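Chintase (Rhizomucor miehei, PDB 7FBT) hydrolyses the β-1,4 linkages between the N-acetylglucosamine units of chitin, as a glycosyl hydrolase family 18 enzyme with a (βα)8 barrel. Local coordinates at residues Q2-Y7 with G345-W350; Y285-I290 with L324-A329; G36-F41 with S88-V93. All blocks are in the same frame, centred on the assembly; numbering follows the deposited sequence.

How the interactions relate
All three interactions lie on or beside one curled sheet, whose eight parallel strands form the barrel of family 18. Interaction 1 joins its first and last strands, 4-9 and 346-350, so the other two fall between its segments in the chain. Interaction 3 comes first, setting short strand 38-39 against helix 81-97. Interaction 2 follows, packing strand 284-286 and the start of helix 287-292 against strand 324-325 and the loop after it. Centre to centre, interaction 1 is about 18 Å from interaction 2 and about 23 Å from interaction 3; those two lie about 34 Å apart. Barrel closure is thus flanked by a hairpin set on a barrel helix and by two added elements packed together.

Interaction 1 of 3, residues Q2-Y7 with G345-W350; sequences QKLSAY and GGVMLW
V347 N donates to K3 O at 2.8 Å, and the bonding then alternates: S5 N to V347 O, L349 N to S5 O, Y7 N to L349 O. The third is the most bent, 132° at the hydrogen. This parallel pairing joins the first and last strands of a (βα)8 barrel and closes the ring. One water bonds Q2 O, V347 O and, at 2.8 Å, S5 OG, a hydroxyl also held by H24. G346 has no side chain, which lets K3 O come within 3.0 Å of its CA in a CA-H...O contact.

L4, A6, V347 and L349 share one face of the sheet, where small and branched apolar groups fit together. L4 CD1 presses on V347 CG2 at 3.4 Å, tighter than usual. L349 holds CG between its backbone N and carbonyl carbon (chi1 69°), a torsion that lays the branch against A6, with CD2 3.7 Å from A6 CB. At the far end Y7, whose OH bonds N103, meets W350: their planes lie 54° apart, and W350 CZ3 reaches Y7 CD2 at 3.5 Å.

Interaction 2 of 3, residues Y285-I290 with L324-A329; sequences YIWRTI and LSFDDA
I290 sends both branches of its side chain across to L324 and F326. From CB, the CG2 methyl reaches the outer part of one side of the phenyl ring, 3.6 Å from F326 CE2. Along the longer branch CG1 rests 3.8 Å from L324 CD2, and the extended chain (chi2 169°) carries CD1 on to the near end of the ring, 3.3 Å from F326 CD2. The branch at CB lets I290 hold the phenyl ring with both CG2 and CD1 while CG1 still packs on L324. F326 sets CG between its backbone N and carbonyl carbon (chi1 69°), which turns the ring toward I290.

Both segments lie between the seventh and eighth barrel strands, where many family 18 chitinases carry an inserted α+β subdomain; the arrangement is consistent with one. Strands 284-286 and 324-325 both pair antiparallel with 228-238, and no hydrogen bond links the segments to each other, so apolar side chains join them.

L324 also reaches the strand residue Y285, its CD1 lying 3.8 Å from Y285 CB. On the other flank W287 and F326 meet edge to edge, CZ3 to CE2 at 4.1 Å, and the indole NE1 bonds D356. D328, whose CB approaches W287 CZ3, uses OD1 to cap S331 N at the start of helix 329-341.

Interaction 3 of 3, residues G36-F41 with S88-V93; sequences GELSGF and SNLVDV
E37 and N89 mark the closest backbone approach, 6.6 Å between their CA atoms, where the turn of a β-hairpin passes beside helix 81-97. The hairpin pairs the short strand 38-39 antiparallel with barrel strand 24-32; the helix belongs to the (βα)8 barrel and connects strands 59-65 and 101-105.

N89 supplies the one hydrogen bond across the gap, ND2 to G36 O at 2.6 Å, with 162° at the hydrogen. It keeps CG beside its backbone N (chi1 -62°), which carries the amide out to G36 O. The acceptor lies almost in the amide plane of N89, yet ND2 stands 53° out of the plane of G36's C=O. Asparagine suits the site: it is short enough to stay close to the helix, yet offers an N-H to a main-chain oxygen. The same ND2 makes a weak bond to N85, one turn earlier. G36 turns through a positive phi, a conformation easy for glycine.

Next along the chain from E37, L38 points at the helix and splits its fork between two residues. CD1 enters beside V93, 3.6 Å from V93 CB, and CD2 touches L90 CD2 at 3.9 Å; in each case the side chains cross at about a right angle. The buried L90 and V93 turn their other sides to strands 59-65 and 101-105, which makes L38 an outer addition to the layer between helix and sheet. F41 follows, its CZ 4.2 Å from V93 CG2, with its ring also meeting Y97.

One amide bond, straight at its hydrogen but off the carbonyl plane, ties the turn to the helix, while the apolar contacts of L38 and F41 with L90 and V93, which have little directionality, probably supply most of the adhesion.

Interaction 1 of 3, residues Q2-Y7 with G345-W350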
# COMPACT_ATOMS: atom_id res chain seq x y z
N GLN A 2 11.99 -9.14 4.05
CA GLN A 2 11.53 -7.77 3.84
C GLN A 2 10.89 -7.19 5.09
O GLN A 2 9.68 -6.93 5.12
CB GLN A 2 10.53 -7.72 2.67
CG GLN A 2 11.13 -8.08 1.32
CD GLN A 2 11.13 -9.56 1.04
OE1 GLN A 2 10.07 -10.19 1.00
NE2 GLN A 2 12.31 -10.13 0.85
N LYS A 3 11.70 -6.97 6.14
CA LYS A 3 11.16 -6.40 7.36
C LYS A 3 10.71 -4.96 7.16
O LYS A 3 9.71 -4.54 7.74
CB LYS A 3 12.18 -6.48 8.50
CG LYS A 3 12.52 -7.89 8.95
CD LYS A 3 11.27 -8.63 9.44
CE LYS A 3 10.68 -8.04 10.72
NZ LYS A 3 11.58 -8.12 11.91
N LEU A 4 11.45 -4.18 6.37
CA LEU A 4 11.12 -2.78 6.13
C LEU A 4 10.98 -2.55 4.63
O LEU A 4 11.96 -2.65 3.89
CB LEU A 4 12.17 -1.85 6.73
CG LEU A 4 11.97 -0.35 6.50
CD1 LEU A 4 10.65 0.09 7.05
CD2 LEU A 4 13.09 0.43 7.15
N SER A 5 9.75 -2.26 4.19
CA SER A 5 9.49 -1.95 2.79
C SER A 5 9.12 -0.48 2.66
O SER A 5 8.49 0.10 3.54
CB SER A 5 8.36 -2.83 2.21
OG SER A 5 8.64 -4.21 2.42
N ALA A 6 9.53 0.12 1.55
CA ALA A 6 9.35 1.54 1.32
C ALA A 6 8.74 1.74 -0.06
O ALA A 6 9.29 1.25 -1.05
CB ALA A 6 10.68 2.29 1.43
N TYR A 7 7.61 2.43 -0.12
CA TYR A 7 7.01 2.74 -1.40
C TYR A 7 7.74 3.94 -1.99
O TYR A 7 8.09 4.88 -1.27
CB TYR A 7 5.54 3.10 -1.24
CG TYR A 7 4.59 1.93 -1.33
CD1 TYR A 7 4.41 1.10 -0.25
CD2 TYR A 7 3.93 1.63 -2.52
CE1 TYR A 7 3.56 0.02 -0.33
CE2 TYR A 7 3.05 0.54 -2.59
CZ TYR A 7 2.87 -0.25 -1.47
OH TYR A 7 2.01 -1.34 -1.47
N GLY A 345 5.16 -9.30 10.35
CA GLY A 345 6.21 -9.56 9.37
C GLY A 345 7.15 -8.40 9.12
O GLY A 345 8.23 -8.60 8.56
N GLY A 346 6.75 -7.20 9.51
CA GLY A 346 7.54 -6.02 9.27
C GLY A 346 6.65 -4.80 9.17
O GLY A 346 5.51 -4.80 9.63
N VAL A 347 7.21 -3.76 8.59
CA VAL A 347 6.48 -2.54 8.35
C VAL A 347 6.77 -2.07 6.93
O VAL A 347 7.79 -2.44 6.32
CB VAL A 347 6.75 -1.42 9.37
CG1 VAL A 347 6.61 -1.92 10.77
CG2 VAL A 347 8.13 -0.85 9.17
N MET A 348 5.80 -1.32 6.40
CA MET A 348 5.89 -0.69 5.09
C MET A 348 5.66 0.80 5.28
O MET A 348 5.03 1.25 6.26
CB MET A 348 4.83 -1.40 4.05
CG MET A 348 3.34 -1.26 4.45
SD MET A 348 2.62 0.39 4.04
CE MET A 348 2.45 0.40 2.32
N LEU A 349 6.22 1.61 4.39
CA LEU A 349 6.04 3.03 4.56
C LEU A 349 5.57 3.67 3.25
O LEU A 349 5.98 3.26 2.16
CB LEU A 349 7.33 3.72 5.02
CG LEU A 349 8.52 3.83 4.07
CD1 LEU A 349 8.47 5.17 3.30
CD2 LEU A 349 9.82 3.67 4.80
N TRP A 350 4.72 4.69 3.39
CA TRP A 350 4.23 5.49 2.26
C TRP A 350 4.44 6.96 2.57
O TRP A 350 3.83 7.48 3.51
CB TRP A 350 2.74 5.24 2.00
CG TRP A 350 2.20 6.11 0.89
CD1 TRP A 350 1.80 7.41 0.97
CD2 TRP A 350 2.05 5.73 -0.49
NE1 TRP A 350 1.40 7.86 -0.28
CE2 TRP A 350 1.55 6.84 -1.18
CE3 TRP A 350 2.29 4.54 -1.19
CZ2 TRP A 350 1.28 6.81 -2.55
CZ3 TRP A 350 2.02 4.51 -2.55
CH2 TRP A 350 1.52 5.64 -3.21
O HOH W 1 7.77 -5.10 4.89

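Interaction 2 of 3, residues Y285-I290 with L324-A329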
# COMPACT_ATOMS: atom_id res chain seq x y z
N TYR A 285 0.03 17.03 4.46
CA TYR A 285 1.29 17.66 4.85
C TYR A 285 2.32 16.56 4.91
O TYR A 285 2.27 15.71 5.80
CB TYR A 285 1.18 18.36 6.20
CG TYR A 285 0.55 19.72 6.18
CD1 TYR A 285 -0.82 19.86 6.06
CD2 TYR A 285 1.32 20.86 6.35
CE1 TYR A 285 -1.40 21.11 6.04
CE2 TYR A 285 0.74 22.11 6.36
CZ TYR A 285 -0.63 22.23 6.21
OH TYR A 285 -1.24 23.46 6.20
N ILE A 286 3.26 16.56 3.97
CA ILE A 286 4.31 15.55 4.05
C ILE A 286 5.27 15.92 5.18
O ILE A 286 5.32 17.06 5.64
CB ILE A 286 5.04 15.39 2.71
CG1 ILE A 286 5.89 16.61 2.39
CG2 ILE A 286 4.03 15.09 1.59
CD1 ILE A 286 7.06 16.30 1.48
N TRP A 287 6.03 14.92 5.64
CA TRP A 287 6.88 15.11 6.81
C TRP A 287 7.85 16.27 6.62
O TRP A 287 8.27 16.90 7.59
CB TRP A 287 7.67 13.84 7.11
CG TRP A 287 8.84 14.09 8.03
CD1 TRP A 287 10.17 14.04 7.71
CD2 TRP A 287 8.78 14.45 9.42
NE1 TRP A 287 10.94 14.34 8.81
CE2 TRP A 287 10.11 14.60 9.87
CE3 TRP A 287 7.73 14.66 10.32
CZ2 TRP A 287 10.42 14.95 11.18
CZ3 TRP A 287 8.04 15.01 11.63
CH2 TRP A 287 9.37 15.15 12.04
N ARG A 288 8.19 16.57 5.37
CA ARG A 288 9.23 17.56 5.10
C ARG A 288 8.73 18.97 5.38
O ARG A 288 9.48 19.81 5.89
CB ARG A 288 9.66 17.39 3.65
CG ARG A 288 11.07 17.71 3.37
CD ARG A 288 11.42 17.00 2.08
NE ARG A 288 11.06 17.75 0.88
CZ ARG A 288 10.48 17.21 -0.19
NH1 ARG A 288 10.22 15.91 -0.20
NH2 ARG A 288 10.19 17.95 -1.24
N THR A 289 7.46 19.23 5.08
CA THR A 289 6.85 20.50 5.46
C THR A 289 6.79 20.64 6.98
O THR A 289 7.13 21.69 7.53
CB THR A 289 5.45 20.61 4.86
OG1 THR A 289 5.52 20.45 3.43
CG2 THR A 289 4.86 21.97 5.16
N ILE A 290 6.37 19.57 7.67
CA ILE A 290 6.34 19.59 9.13
C ILE A 290 7.73 19.88 9.69
O ILE A 290 7.90 20.71 10.60
CB ILE A 290 5.78 18.26 9.66
CG1 ILE A 290 4.32 18.11 9.23
CG2 ILE A 290 5.96 18.13 11.17
CD1 ILE A 290 3.73 16.75 9.46
N LEU A 324 -3.51 19.41 12.58
CA LEU A 324 -2.69 18.51 11.77
C LEU A 324 -2.38 17.25 12.57
O LEU A 324 -1.62 17.31 13.54
CB LEU A 324 -1.41 19.21 11.32
CG LEU A 324 -0.23 18.35 10.83
CD1 LEU A 324 -0.54 17.69 9.50
CD2 LEU A 324 1.03 19.17 10.70
N SER A 325 -2.98 16.13 12.18
CA SER A 325 -2.63 14.83 12.73
C SER A 325 -1.58 14.17 11.84
O SER A 325 -1.79 14.04 10.63
CB SER A 325 -3.88 13.94 12.82
OG SER A 325 -3.52 12.59 13.03
N PHE A 326 -0.46 13.78 12.43
CA PHE A 326 0.67 13.27 11.64
C PHE A 326 1.42 12.23 12.47
O PHE A 326 0.87 11.64 13.40
CB PHE A 326 1.56 14.44 11.17
CG PHE A 326 2.32 15.12 12.27
CD1 PHE A 326 1.65 15.84 13.26
CD2 PHE A 326 3.70 15.04 12.33
CE1 PHE A 326 2.36 16.47 14.28
CE2 PHE A 326 4.41 15.67 13.34
CZ PHE A 326 3.73 16.38 14.32
N ASP A 327 2.69 11.99 12.10
CA ASP A 327 3.54 10.98 12.72
C ASP A 327 4.97 11.49 12.77
O ASP A 327 5.47 12.04 11.79
CB ASP A 327 3.46 9.66 11.92
CG ASP A 327 2.35 8.75 12.40
OD1 ASP A 327 2.32 8.45 13.60
OD2 ASP A 327 1.46 8.41 11.59
N ASP A 328 5.63 11.32 13.92
CA ASP A 328 7.05 11.68 14.03
C ASP A 328 7.81 10.43 14.45
O ASP A 328 7.25 9.32 14.47
CB ASP A 328 7.27 12.84 15.02
CG ASP A 328 6.73 12.55 16.43
OD1 ASP A 328 6.60 11.36 16.80
OD2 ASP A 328 6.33 13.49 17.14
N ALA A 329 9.07 10.61 14.83
CA ALA A 329 9.90 9.49 15.25
C ALA A 329 9.30 8.76 16.45
O ALA A 329 9.44 7.53 16.56
CB ALA A 329 11.32 9.96 15.57

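Interaction 3 of 3, residues G36-F41 with S88-V93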
# COMPACT_ATOMS: atom_id res chain seq x y z
N GLY A 36 -6.81 -5.19 -19.48
CA GLY A 36 -5.81 -6.02 -18.84
C GLY A 36 -4.38 -5.63 -19.13
O GLY A 36 -3.46 -6.36 -18.74
N GLU A 37 -4.17 -4.51 -19.82
CA GLU A 37 -2.85 -3.96 -20.05
C GLU A 37 -2.35 -3.28 -18.77
O GLU A 37 -3.11 -3.01 -17.85
CB GLU A 37 -2.89 -2.96 -21.20
CG GLU A 37 -3.09 -3.58 -22.59
CD GLU A 37 -1.79 -3.95 -23.27
OE1 GLU A 37 -1.11 -3.03 -23.77
OE2 GLU A 37 -1.45 -5.15 -23.28
N LEU A 38 -1.04 -3.02 -18.74
CA LEU A 38 -0.44 -2.21 -17.69
C LEU A 38 -0.11 -0.84 -18.25
O LEU A 38 0.14 -0.68 -19.45
CB LEU A 38 0.82 -2.87 -17.13
CG LEU A 38 0.60 -4.25 -16.51
CD1 LEU A 38 1.91 -4.77 -15.97
CD2 LEU A 38 -0.49 -4.24 -15.44
N SER A 39 -0.12 0.16 -17.37
CA SER A 39 -0.04 1.55 -17.79
C SER A 39 0.43 2.39 -16.61
O SER A 39 0.43 1.94 -15.46
CB SER A 39 -1.40 2.04 -18.30
OG SER A 39 -2.35 2.13 -17.25
N GLY A 40 0.83 3.63 -16.91
CA GLY A 40 1.04 4.63 -15.88
C GLY A 40 2.43 4.70 -15.28
O GLY A 40 2.70 5.66 -14.54
N PHE A 41 3.31 3.74 -15.54
CA PHE A 41 4.65 3.74 -14.95
C PHE A 41 5.70 3.95 -16.03
O PHE A 41 5.45 3.76 -17.22
CB PHE A 41 4.92 2.44 -14.19
CG PHE A 41 5.16 1.25 -15.08
CD1 PHE A 41 6.44 0.91 -15.48
CD2 PHE A 41 4.10 0.46 -15.49
CE1 PHE A 41 6.66 -0.17 -16.29
CE2 PHE A 41 4.32 -0.64 -16.29
CZ PHE A 41 5.60 -0.96 -16.70
N SER A 88 -1.40 -12.83 -17.62
CA SER A 88 -0.27 -12.96 -18.53
C SER A 88 0.56 -11.69 -18.58
O SER A 88 1.79 -11.75 -18.66
CB SER A 88 -0.77 -13.33 -19.94
OG SER A 88 -1.57 -12.30 -20.49
N ASN A 89 -0.08 -10.52 -18.53
CA ASN A 89 0.68 -9.28 -18.56
C ASN A 89 1.42 -9.05 -17.24
O ASN A 89 2.50 -8.45 -17.24
CB ASN A 89 -0.24 -8.11 -18.88
CG ASN A 89 -0.88 -8.24 -20.26
OD1 ASN A 89 -0.35 -8.93 -21.13
ND2 ASN A 89 -2.03 -7.60 -20.45
N LEU A 90 0.88 -9.54 -16.13
CA LEU A 90 1.61 -9.44 -14.87
C LEU A 90 2.84 -10.35 -14.89
O LEU A 90 3.95 -9.94 -14.51
CB LEU A 90 0.67 -9.77 -13.72
CG LEU A 90 -0.41 -8.69 -13.54
CD1 LEU A 90 -1.47 -9.13 -12.54
CD2 LEU A 90 0.21 -7.36 -13.13
N VAL A 91 2.67 -11.59 -15.35
CA VAL A 91 3.82 -12.47 -15.54
C VAL A 91 4.85 -11.82 -16.45
O VAL A 91 6.06 -11.87 -16.20
CB VAL A 91 3.36 -13.84 -16.07
CG1 VAL A 91 4.55 -14.77 -16.25
CG2 VAL A 91 2.36 -14.45 -15.12
N ASP A 92 4.37 -11.15 -17.51
CA ASP A 92 5.27 -10.59 -18.51
C ASP A 92 6.02 -9.37 -17.96
O ASP A 92 7.17 -9.13 -18.33
CB ASP A 92 4.49 -10.21 -19.76
CG ASP A 92 4.06 -11.43 -20.57
OD1 ASP A 92 4.54 -12.56 -20.29
OD2 ASP A 92 3.25 -11.26 -21.51
N VAL A 93 5.38 -8.58 -17.10
CA VAL A 93 6.11 -7.44 -16.52
C VAL A 93 7.13 -7.94 -15.51
O VAL A 93 8.20 -7.34 -15.35
CB VAL A 93 5.13 -6.41 -15.92
CG1 VAL A 93 4.55 -6.90 -14.61
CG2 VAL A 93 5.84 -5.07 -15.74